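Local coordinates for protein ADP compounds hydrolase nudE (Escherichia coli, PDB 1VHZ) that hydrolyses ADP-ribose, NADH and diadenosine polyphosphates such as Ap3A and Ap2A, working as a magnesium-dependent homodimer of the Nudix family, at residues A[56-60]-A[61-65]. Sequence-based numbering, arbitrary orientation.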
loop_
_atom_site.group_PDB
_atom_site.type_symbol
_atom_site.label_atom_id
_atom_site.label_comp_id
_atom_site.label_asym_id
_atom_site.label_seq_id
_atom_site.Cartn_x
_atom_site.Cartn_y
_atom_site.Cartn_z
ATOM N N PRO A 56 -18.451 3.935 0.995
ATOM C CA PRO A 56 -19.875 4.168 1.059
ATOM C C PRO A 56 -20.654 3.256 0.125
ATOM O O PRO A 56 -20.272 3.019 -1.024
ATOM C CB PRO A 56 -20.059 5.617 0.650
ATOM C CG PRO A 56 -18.706 6.154 0.355
ATOM C CD PRO A 56 -17.803 4.970 0.140
ATOM N N ILE A 57 -21.719 2.678 0.654
ATOM C CA ILE A 57 -22.618 1.806 -0.095
ATOM C C ILE A 57 -24.030 2.397 -0.019
ATOM O O ILE A 57 -24.471 2.686 1.106
ATOM C CB ILE A 57 -22.672 0.386 0.508
ATOM C CG1 ILE A 57 -21.292 -0.254 0.488
ATOM C CG2 ILE A 57 -23.708 -0.465 -0.225
ATOM C CD1 ILE A 57 -21.128 -1.573 1.172
ATOM N N VAL A 58 -24.656 2.677 -1.142
ATOM C CA VAL A 58 -26.017 3.197 -1.198
ATOM C C VAL A 58 -26.751 2.536 -2.368
ATOM O O VAL A 58 -26.172 2.334 -3.430
ATOM C CB VAL A 58 -26.115 4.715 -1.266
ATOM C CG1 VAL A 58 -25.145 5.307 -2.266
ATOM C CG2 VAL A 58 -27.543 5.181 -1.626
ATOM N N ASP A 59 -27.966 2.039 -2.137
ATOM C CA ASP A 59 -28.755 1.391 -3.179
ATOM C C ASP A 59 -27.942 0.400 -4.001
ATOM O O ASP A 59 -27.838 0.479 -5.235
ATOM C CB ASP A 59 -29.373 2.443 -4.116
ATOM C CG ASP A 59 -30.311 3.399 -3.406
ATOM O OD1 ASP A 59 -31.055 2.963 -2.499
ATOM O OD2 ASP A 59 -30.316 4.604 -3.757
ATOM N N ASP A 60 -27.305 -0.549 -3.337
ATOM C CA ASP A 60 -26.503 -1.573 -3.956
ATOM C C ASP A 60 -25.371 -1.109 -4.847
ATOM O O ASP A 60 -24.935 -1.822 -5.758
ATOM C CB ASP A 60 -27.432 -2.551 -4.718
ATOM C CG ASP A 60 -27.993 -3.530 -3.680
ATOM O OD1 ASP A 60 -29.051 -3.197 -3.110
ATOM O OD2 ASP A 60 -27.334 -4.563 -3.439
ATOM N N HIS A 61 -24.847 0.089 -4.620
ATOM C CA HIS A 61 -23.742 0.614 -5.371
ATOM C C HIS A 61 -22.676 1.147 -4.387
ATOM O O HIS A 61 -22.952 1.542 -3.268
ATOM C CB HIS A 61 -24.108 1.777 -6.310
ATOM C CG HIS A 61 -24.874 1.368 -7.537
ATOM N ND1 HIS A 61 -26.160 0.864 -7.477
ATOM C CD2 HIS A 61 -24.543 1.384 -8.853
ATOM C CE1 HIS A 61 -26.575 0.572 -8.697
ATOM N NE2 HIS A 61 -25.619 0.898 -9.551
ATOM N N LEU A 62 -21.443 1.061 -4.840
ATOM C CA LEU A 62 -20.313 1.637 -4.125
ATOM C C LEU A 62 -20.285 3.111 -4.594
ATOM O O LEU A 62 -20.754 3.351 -5.719
ATOM C CB LEU A 62 -19.025 1.011 -4.641
ATOM C CG LEU A 62 -18.245 0.007 -3.837
ATOM C CD1 LEU A 62 -19.035 -0.649 -2.734
ATOM C CD2 LEU A 62 -17.612 -1.032 -4.754
ATOM N N ILE A 63 -19.814 4.021 -3.794
ATOM C CA ILE A 63 -19.673 5.406 -4.218
ATOM C C ILE A 63 -18.145 5.649 -4.318
ATOM O O ILE A 63 -17.491 5.615 -3.278
ATOM C CB ILE A 63 -20.220 6.488 -3.284
ATOM C CG1 ILE A 63 -21.708 6.324 -2.983
ATOM C CG2 ILE A 63 -19.962 7.855 -3.931
ATOM C CD1 ILE A 63 -22.596 6.295 -4.207
ATOM N N LEU A 64 -17.632 5.815 -5.518
ATOM C CA LEU A 64 -16.194 6.039 -5.698
ATOM C C LEU A 64 -15.993 7.510 -6.057
ATOM O O LEU A 64 -16.975 8.139 -6.444
ATOM C CB LEU A 64 -15.666 5.252 -6.895
ATOM C CG LEU A 64 -15.674 3.730 -6.909
ATOM C CD1 LEU A 64 -14.811 3.164 -5.799
ATOM C CD2 LEU A 64 -17.071 3.151 -6.837
ATOM N N ILE A 65 -14.758 7.998 -5.974
ATOM C CA ILE A 65 -14.471 9.357 -6.365
ATOM C C ILE A 65 -13.251 9.404 -7.300
ATOM O O ILE A 65 -12.447 8.483 -7.319
ATOM C CB ILE A 65 -14.219 10.315 -5.190
ATOM C CG1 ILE A 65 -13.170 9.710 -4.247
ATOM C CG2 ILE A 65 -15.504 10.621 -4.427
ATOM C CD1 ILE A 65 -12.467 10.717 -3.385
#
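V58 and H61 pair at the closed end of a two-residue β-hairpin, where a type I' turn through D59 and D60 reverses the chain. Their backbones bond in both directions: V58 N donates to H61 O (3.0 Å) and H61 N to V58 O (2.9 Å). The H61 O acceptor also receives a CA-H...O contact from I57. Farther along, I63 N donates to P56 O at 3.0 Å. The turn carbonyl of D59 is taken by the imidazole: H61 ND1 donates to D59 O over 2.8 Å, nearly straight at 173° and in the ring plane. With CG anti to its own carbonyl carbon (chi1 -74°), the ring leans back over the turn. A leucine here would probably leave D59 O without this donor and the turn less firmly tied. On the face that carries H61, V58 CG1 meets I63 CD1 at 3.4 Å, and I63 CB rests against the P56 ring; on the other face I57 CG1 touches L62 CD1. Strand 149-153 flanks strand 61-69, its R151 packing on V58 and I63; I57 bonds through its backbone to A131 of strand 125-136, and P56 touches L98 of helix 90-102.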